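Local coordinates for extracellular solute-binding protein family 1 (PDB 4R2F) that probably captures sugars outside the cell for uptake by an ABC transporter, and is seen here holding the disaccharide laminaribiose, at residues A[303-308]-A[376-381]; A[154-159]-A[307-312]; A[294-299]-A[371-376]. All coordinates share one frame; numbering follows the deposited sequence.

Interaction 1. Residues A[303-308]-A[376-381]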
# COMPACT_ATOMS: atom_id res chain seq x y z
N ASP A 303 9.96 -7.73 -18.38
CA ASP A 303 8.81 -7.84 -17.49
C ASP A 303 8.27 -6.48 -17.02
O ASP A 303 9.03 -5.55 -16.76
CB ASP A 303 9.14 -8.70 -16.27
CG ASP A 303 9.60 -10.10 -16.64
OD1 ASP A 303 10.78 -10.27 -17.03
OD2 ASP A 303 8.79 -11.04 -16.52
N LYS A 304 6.95 -6.41 -16.90
CA LYS A 304 6.22 -5.24 -16.40
C LYS A 304 5.37 -5.68 -15.23
O LYS A 304 4.71 -6.71 -15.30
CB LYS A 304 5.30 -4.72 -17.49
CG LYS A 304 6.03 -4.36 -18.76
CD LYS A 304 6.77 -3.07 -18.55
CE LYS A 304 5.86 -1.90 -18.86
NZ LYS A 304 5.96 -1.60 -20.31
N ALA A 305 5.43 -4.92 -14.14
CA ALA A 305 4.52 -5.12 -13.00
C ALA A 305 4.31 -3.84 -12.22
O ALA A 305 5.18 -2.96 -12.20
CB ALA A 305 5.05 -6.21 -12.08
N ALA A 306 3.14 -3.74 -11.59
CA ALA A 306 2.84 -2.72 -10.58
C ALA A 306 2.46 -3.43 -9.30
O ALA A 306 1.91 -4.53 -9.34
CB ALA A 306 1.69 -1.82 -11.04
N LEU A 307 2.79 -2.82 -8.17
CA LEU A 307 2.46 -3.36 -6.85
C LEU A 307 1.15 -2.73 -6.38
O LEU A 307 0.97 -1.52 -6.50
CB LEU A 307 3.56 -3.02 -5.87
CG LEU A 307 3.32 -3.39 -4.41
CD1 LEU A 307 3.11 -4.90 -4.30
CD2 LEU A 307 4.50 -2.96 -3.58
N ILE A 308 0.24 -3.57 -5.88
CA ILE A 308 -1.06 -3.12 -5.37
C ILE A 308 -1.42 -3.84 -4.05
O ILE A 308 -1.06 -5.01 -3.86
CB ILE A 308 -2.15 -3.31 -6.44
CG1 ILE A 308 -3.34 -2.38 -6.20
CG2 ILE A 308 -2.60 -4.77 -6.54
CD1 ILE A 308 -4.27 -2.33 -7.42
N ILE A 376 -1.40 -4.31 -14.93
CA ILE A 376 -0.19 -5.10 -14.63
C ILE A 376 0.01 -5.29 -13.13
O ILE A 376 1.08 -5.74 -12.68
CB ILE A 376 1.06 -4.46 -15.24
CG1 ILE A 376 1.19 -2.99 -14.82
CG2 ILE A 376 1.01 -4.58 -16.78
CD1 ILE A 376 2.56 -2.43 -15.07
N ALA A 377 -1.02 -4.97 -12.37
CA ALA A 377 -0.93 -4.95 -10.92
C ALA A 377 -0.82 -6.35 -10.31
O ALA A 377 -1.52 -7.25 -10.71
CB ALA A 377 -2.15 -4.24 -10.35
N LYS A 378 0.04 -6.50 -9.31
CA LYS A 378 0.20 -7.75 -8.55
C LYS A 378 0.33 -7.44 -7.06
O LYS A 378 0.70 -6.32 -6.68
CB LYS A 378 1.45 -8.47 -9.04
CG LYS A 378 1.30 -9.11 -10.42
CD LYS A 378 2.67 -9.42 -11.00
CE LYS A 378 2.61 -10.22 -12.30
NZ LYS A 378 2.58 -11.68 -12.04
N THR A 379 0.03 -8.41 -6.21
CA THR A 379 0.15 -8.21 -4.79
C THR A 379 1.39 -8.91 -4.25
O THR A 379 2.12 -9.58 -4.98
CB THR A 379 -1.08 -8.75 -4.01
OG1 THR A 379 -1.07 -10.20 -4.00
CG2 THR A 379 -2.39 -8.21 -4.60
N PHE A 380 1.61 -8.75 -2.96
CA PHE A 380 2.64 -9.49 -2.23
C PHE A 380 2.54 -11.03 -2.38
O PHE A 380 3.52 -11.71 -2.11
CB PHE A 380 2.55 -9.17 -0.74
CG PHE A 380 3.29 -7.92 -0.30
CD1 PHE A 380 3.79 -6.97 -1.20
CD2 PHE A 380 3.45 -7.69 1.05
CE1 PHE A 380 4.45 -5.85 -0.73
CE2 PHE A 380 4.13 -6.57 1.52
CZ PHE A 380 4.61 -5.65 0.63
N ALA A 381 1.37 -11.57 -2.76
CA ALA A 381 1.23 -13.03 -2.96
C ALA A 381 2.02 -13.58 -4.14
O ALA A 381 2.28 -14.78 -4.23
CB ALA A 381 -0.25 -13.41 -3.12
O HOH W 1 2.26 -7.85 -14.22
O HOH W 2 0.33 -6.36 -1.91
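Leu307 and Phe380 meet on one face of a short parallel beta pairing, in which strand 377-378 adds to the beginning of strand 306-316 in the central mixed sheet of this solute-binding protein. The two side chains come at each other aslant, methyl CD1 of Leu307 lying 3.8 Å from CD1 of the Phe380 ring, while CD2 of Leu307 stands by CE1. With CG anti to the backbone N (chi1 174°), the leucine leans along its strand far enough to meet a ring two residues past its bridge partner, Lys378. Helices 204-215 and 389-396 pack on the same phenylalanine.

The sheet face bearing Ala306 and Ala377 is filled differently. Ile376 runs its CG1 branch up to CB of Ala306 at 4.0 Å, and CB of Ala377 sits against CG2 of Ile308. That CG2 also faces the methyl CG2 of Thr379, whose hydroxyl OG1 turns to its own chain and accepts from Ala381 N in an ST turn. With an alanine here in place of Thr379 the hydroxyl and methyl would be gone, which would probably leave Ala381 N without this acceptor and Ile308 CG2 without its methyl neighbour.

Between the two faces the backbone ladder runs from Ala306 N to Ile376 O, from Lys378 N to Ala306 O at 2.7 Å, and from Ile308 N to Lys378 O. A water extends it at each end: one donates to the carbonyls of Lys304 and Ile376, and the other donates to Ile308 O, 2.7 Å away, and accepts from Phe380 N at 2.9 Å.

Interaction 2. Residues A[154-159]-A[307-312]. With BGC (beta-D-glucopyranose), chain B; BGC (beta-D-glucopyranose), chain C.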
# COMPACT_ATOMS: atom_id res chain seq x y z
N ASP A 154 -4.56 0.33 -3.00
CA ASP A 154 -3.43 1.24 -2.83
C ASP A 154 -2.35 0.76 -3.76
O ASP A 154 -1.67 -0.22 -3.49
CB ASP A 154 -2.99 1.23 -1.37
CG ASP A 154 -1.86 2.22 -1.07
OD1 ASP A 154 -1.58 3.12 -1.89
OD2 ASP A 154 -1.23 2.06 -0.01
N ILE A 155 -2.23 1.46 -4.87
CA ILE A 155 -1.32 1.14 -5.96
C ILE A 155 -0.06 2.03 -5.89
O ILE A 155 -0.09 3.08 -5.26
CB ILE A 155 -2.06 1.33 -7.32
CG1 ILE A 155 -1.35 0.58 -8.45
CG2 ILE A 155 -2.25 2.79 -7.66
CD1 ILE A 155 -2.24 0.27 -9.63
N ARG A 156 1.01 1.59 -6.54
CA ARG A 156 2.35 2.17 -6.41
C ARG A 156 2.87 2.72 -7.75
O ARG A 156 3.66 2.07 -8.44
CB ARG A 156 3.33 1.12 -5.86
CG ARG A 156 3.07 0.79 -4.39
CD ARG A 156 3.65 1.85 -3.47
NE ARG A 156 3.13 1.72 -2.11
CZ ARG A 156 1.93 2.09 -1.71
NH1 ARG A 156 1.11 2.74 -2.53
NH2 ARG A 156 1.56 1.90 -0.45
N PRO A 157 2.43 3.93 -8.12
CA PRO A 157 2.88 4.48 -9.37
C PRO A 157 4.26 5.10 -9.25
O PRO A 157 4.70 5.47 -8.16
CB PRO A 157 1.83 5.56 -9.70
CG PRO A 157 0.84 5.55 -8.57
CD PRO A 157 1.50 4.83 -7.43
N LEU A 158 4.91 5.22 -10.39
CA LEU A 158 6.12 6.01 -10.51
C LEU A 158 5.70 7.44 -10.88
O LEU A 158 4.70 7.64 -11.58
CB LEU A 158 7.03 5.40 -11.56
CG LEU A 158 7.59 4.03 -11.19
CD1 LEU A 158 8.14 3.32 -12.41
CD2 LEU A 158 8.68 4.14 -10.14
N TRP A 159 6.43 8.40 -10.34
CA TRP A 159 6.16 9.83 -10.53
C TRP A 159 7.45 10.50 -10.92
O TRP A 159 8.53 9.99 -10.58
CB TRP A 159 5.65 10.48 -9.23
CG TRP A 159 4.31 10.01 -8.82
CD1 TRP A 159 4.03 8.86 -8.17
CD2 TRP A 159 3.05 10.66 -9.05
NE1 TRP A 159 2.68 8.75 -7.98
CE2 TRP A 159 2.05 9.84 -8.51
CE3 TRP A 159 2.68 11.87 -9.65
CZ2 TRP A 159 0.70 10.17 -8.55
CZ3 TRP A 159 1.33 12.20 -9.69
CH2 TRP A 159 0.36 11.36 -9.14
N LEU A 307 2.79 -2.82 -8.17
CA LEU A 307 2.46 -3.36 -6.85
C LEU A 307 1.15 -2.73 -6.38
O LEU A 307 0.97 -1.52 -6.50
CB LEU A 307 3.56 -3.02 -5.87
CG LEU A 307 3.32 -3.39 -4.41
CD1 LEU A 307 3.11 -4.90 -4.30
CD2 LEU A 307 4.50 -2.96 -3.58
N ILE A 308 0.24 -3.57 -5.88
CA ILE A 308 -1.06 -3.12 -5.37
C ILE A 308 -1.42 -3.84 -4.05
O ILE A 308 -1.06 -5.01 -3.86
CB ILE A 308 -2.15 -3.31 -6.44
CG1 ILE A 308 -3.34 -2.38 -6.20
CG2 ILE A 308 -2.60 -4.77 -6.54
CD1 ILE A 308 -4.27 -2.33 -7.42
N PHE A 309 -2.10 -3.10 -3.16
CA PHE A 309 -2.58 -3.57 -1.86
C PHE A 309 -4.12 -3.52 -1.87
O PHE A 309 -4.71 -2.46 -2.07
CB PHE A 309 -2.04 -2.74 -0.70
CG PHE A 309 -0.57 -2.81 -0.57
CD1 PHE A 309 0.24 -1.97 -1.33
CD2 PHE A 309 0.03 -3.75 0.26
CE1 PHE A 309 1.63 -2.05 -1.26
CE2 PHE A 309 1.42 -3.83 0.35
CZ PHE A 309 2.21 -2.98 -0.43
N PRO A 310 -4.76 -4.68 -1.65
CA PRO A 310 -6.20 -4.76 -1.57
C PRO A 310 -6.71 -4.42 -0.18
O PRO A 310 -7.06 -5.30 0.60
CB PRO A 310 -6.46 -6.24 -1.87
CG PRO A 310 -5.29 -6.94 -1.29
CD PRO A 310 -4.12 -5.99 -1.45
N ASN A 311 -6.74 -3.13 0.14
CA ASN A 311 -7.11 -2.74 1.50
C ASN A 311 -8.58 -2.93 1.80
O ASN A 311 -9.44 -2.85 0.92
CB ASN A 311 -6.68 -1.31 1.77
CG ASN A 311 -5.18 -1.19 1.88
OD1 ASN A 311 -4.54 -1.98 2.57
ND2 ASN A 311 -4.61 -0.21 1.19
N ASN A 312 -8.85 -3.16 3.07
CA ASN A 312 -10.14 -3.69 3.49
C ASN A 312 -10.51 -3.25 4.90
O ASN A 312 -9.67 -2.84 5.69
CB ASN A 312 -10.10 -5.23 3.41
CG ASN A 312 -8.89 -5.84 4.11
OD1 ASN A 312 -7.81 -6.07 3.49
ND2 ASN A 312 -9.03 -6.07 5.39
C2 BGC B . -0.68 -0.45 2.39
C3 BGC B . -1.19 -1.58 3.28
C4 BGC B . -0.01 -2.25 3.98
C5 BGC B . 0.81 -1.22 4.73
C6 BGC B . 2.08 -1.83 5.35
C1 BGC B . 0.04 0.52 3.31
O2 BGC B . -1.75 0.20 1.71
O3 BGC B . -1.91 -2.53 2.51
O4 BGC B . -0.50 -3.19 4.94
O5 BGC B . 1.19 -0.15 3.86
O6 BGC B . 2.98 -2.35 4.35
C2 BGC C . 0.31 4.03 2.36
C3 BGC C . 0.60 2.85 3.31
C4 BGC C . 1.97 3.06 3.97
C5 BGC C . 2.04 4.47 4.63
C6 BGC C . 3.35 4.73 5.38
C1 BGC C . 0.49 5.36 3.11
O1 BGC C . 0.31 6.47 2.23
O2 BGC C . -1.02 3.90 1.83
O3 BGC C . 0.49 1.62 2.54
O4 BGC C . 2.28 2.09 4.98
O5 BGC C . 1.84 5.42 3.62
O6 BGC C . 4.46 4.51 4.51
O HOH W 3 4.34 -0.49 -8.87
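Asp154 and Phe309 form a hydrogen-bonded antiparallel pair, N to O both ways at 2.9 Å; next along, Ile155 faces Ile308 as a non-hydrogen-bonded pair. The ladder weakens at Arg156 N to Leu307 O, and a water then links Arg156 O to Leu307 N.

A salt bridge joins Arg156 to Asp154 end-on, NH1 to OD1 and NH2 to OD2, each 2.8 Å, meeting the carboxylate from above its plane.

Hydrogen bonds to sugar follow, for Asp154, Arg156, Phe309 and Asn311 belong to the pocket holding the bound glycan. Turned beside its own carbonyl carbon (chi1 -176°), the Asp154 carboxylate offers OD2 to the O2 hydroxyls of both glucose units, each 2.6 Å away, so three donors converge on one oxygen. Asn311 takes the chain B glucose with both ends of its amide: OD1 accepts from O3, and ND2 donates to O2 at 2.9 Å.

In the packing, C2 of that glucose lies over one face of the Phe309 ring, whose CE1 side approaches a guanidinium face, planes 38° apart. Ile155 CD1 touches Ile308 CD1 at 4.0 Å.

This antiparallel pairing of strands 145-161 and 306-316 lies close to the chain's centre, with helix 204-215 packed over Arg156 and Leu307 and helix 364-373 against Ile155.

Interaction 3. Residues A[294-299]-A[371-376]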
# COMPACT_ATOMS: atom_id res chain seq x y z
N ALA A 294 4.56 8.85 -14.14
CA ALA A 294 5.43 8.30 -15.19
C ALA A 294 4.91 6.93 -15.62
O ALA A 294 4.26 6.23 -14.84
CB ALA A 294 6.88 8.19 -14.68
N SER A 295 5.22 6.51 -16.85
CA SER A 295 4.80 5.18 -17.31
C SER A 295 5.59 4.09 -16.59
O SER A 295 6.75 4.30 -16.23
CB SER A 295 4.99 5.05 -18.82
OG SER A 295 4.09 5.92 -19.51
N PRO A 296 4.96 2.92 -16.38
CA PRO A 296 5.72 1.80 -15.81
C PRO A 296 6.93 1.48 -16.68
O PRO A 296 6.93 1.77 -17.88
CB PRO A 296 4.73 0.63 -15.81
CG PRO A 296 3.40 1.19 -16.15
CD PRO A 296 3.58 2.56 -16.74
N ILE A 297 7.97 0.93 -16.07
CA ILE A 297 9.20 0.60 -16.77
C ILE A 297 9.40 -0.90 -16.83
O ILE A 297 8.91 -1.66 -15.99
CB ILE A 297 10.42 1.22 -16.11
CG1 ILE A 297 10.62 0.67 -14.68
CG2 ILE A 297 10.27 2.75 -16.09
CD1 ILE A 297 11.73 1.37 -13.94
N ALA A 298 10.16 -1.32 -17.83
CA ALA A 298 10.43 -2.73 -18.05
C ALA A 298 11.69 -3.14 -17.32
O ALA A 298 12.67 -2.41 -17.30
CB ALA A 298 10.57 -3.00 -19.55
N GLY A 299 11.65 -4.32 -16.73
CA GLY A 299 12.85 -4.97 -16.19
C GLY A 299 13.78 -5.42 -17.32
O GLY A 299 13.42 -5.34 -18.51
N ASN A 371 -5.05 3.21 -16.40
CA ASN A 371 -4.81 2.64 -17.72
C ASN A 371 -3.50 1.89 -17.85
O ASN A 371 -3.43 0.96 -18.60
CB ASN A 371 -4.89 3.72 -18.80
CG ASN A 371 -6.31 4.24 -19.00
OD1 ASN A 371 -7.26 3.70 -18.47
ND2 ASN A 371 -6.44 5.32 -19.75
N GLU A 372 -2.47 2.31 -17.12
CA GLU A 372 -1.13 1.75 -17.28
C GLU A 372 -0.69 0.92 -16.11
O GLU A 372 0.10 0.02 -16.30
CB GLU A 372 -0.12 2.87 -17.53
CG GLU A 372 -0.43 3.68 -18.81
CD GLU A 372 0.66 4.64 -19.24
OE1 GLU A 372 1.85 4.45 -18.86
OE2 GLU A 372 0.33 5.58 -20.00
N TYR A 373 -1.16 1.21 -14.90
CA TYR A 373 -0.71 0.41 -13.73
C TYR A 373 -1.70 -0.68 -13.33
O TYR A 373 -1.32 -1.82 -13.04
CB TYR A 373 -0.37 1.35 -12.53
CG TYR A 373 0.89 2.14 -12.74
CD1 TYR A 373 0.91 3.32 -13.50
CD2 TYR A 373 2.09 1.71 -12.18
CE1 TYR A 373 2.09 4.05 -13.67
CE2 TYR A 373 3.27 2.40 -12.38
CZ TYR A 373 3.26 3.58 -13.11
OH TYR A 373 4.43 4.24 -13.28
N VAL A 374 -2.99 -0.38 -13.33
CA VAL A 374 -3.96 -1.39 -12.90
C VAL A 374 -3.83 -2.71 -13.67
O VAL A 374 -3.82 -3.77 -13.05
CB VAL A 374 -5.40 -0.86 -12.90
CG1 VAL A 374 -6.43 -1.98 -12.73
CG2 VAL A 374 -5.55 0.13 -11.77
N PRO A 375 -3.69 -2.64 -15.01
CA PRO A 375 -3.67 -3.91 -15.77
C PRO A 375 -2.49 -4.84 -15.49
O PRO A 375 -2.57 -6.03 -15.79
CB PRO A 375 -3.62 -3.44 -17.23
CG PRO A 375 -4.17 -2.05 -17.21
CD PRO A 375 -3.74 -1.47 -15.90
N ILE A 376 -1.40 -4.31 -14.93
CA ILE A 376 -0.19 -5.10 -14.63
C ILE A 376 0.01 -5.29 -13.13
O ILE A 376 1.08 -5.74 -12.68
CB ILE A 376 1.06 -4.46 -15.24
CG1 ILE A 376 1.19 -2.99 -14.82
CG2 ILE A 376 1.01 -4.58 -16.78
CD1 ILE A 376 2.56 -2.43 -15.07
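Pro296 sits squarely over the ring of Tyr373, and this is the tight heart of the contact. Its CG stands 3.9 Å from the ring centroid and only 10° off the normal, a CH-pi contact, while CD lies nearer CE1 at the rim. The proline and the tyrosine arrive from opposite directions. CB of Pro296 extends the packing to the end of Ile376, whose CD1 is 3.8 Å away. At the ring's edge the hydroxyl reaches Ala294, Tyr373 OH donating to Ala294 O over a short 2.5 Å. Tyr373 OH also accepts from Leu158 N of strand 145-161, and the two bonds hold the hydroxyl in place.

Toward the solvent side the contact thins to a single polar link. Ser295 OG donates to the syn lone pair of Glu372 OE1, 2.8 Å away. Glu372 sends its chain out extended beyond CG, with chi2 at -170°, and crosses Pro296 at about a right angle, so that OE1 also passes 3.3 Å from Pro296 CD. This thin link contrasts with the buried Tyr373 and Ala294.

The arrangement is plain packing of a loop against a helix: the residues leaving strand 291-294 lie across residues 371-376, where helix 364-373 leads on toward strand 377-378, and a CH-pi contact of Pro296 on Tyr373 joins the two within the mixed alpha/beta fold of a solute-binding protein.

How the interactions relate
Strand 306-316 ties interactions 1 and 2 together: it pairs with strand 377-378 on one side, at Leu307, and with strand 145-161 on the other, at Ile308, the two centres about 9 Å apart. The aromatic rings join them as well, Phe380 CE1 lying 3.6 Å from Phe309 CZ in an edge-to-face contact, with the Phe380 side chain about 5 Å from bound glucose. Interaction 3 shares Ile376 with interaction 1, where helix 364-373 gives way to strand 377-378. It reaches interaction 2 through Leu158, whose O is 2.8 Å from Ala294 N. Of the three, interaction 2 is the one that bonds the sugar, while interaction 3 lies about 12 Å from it, centre to centre.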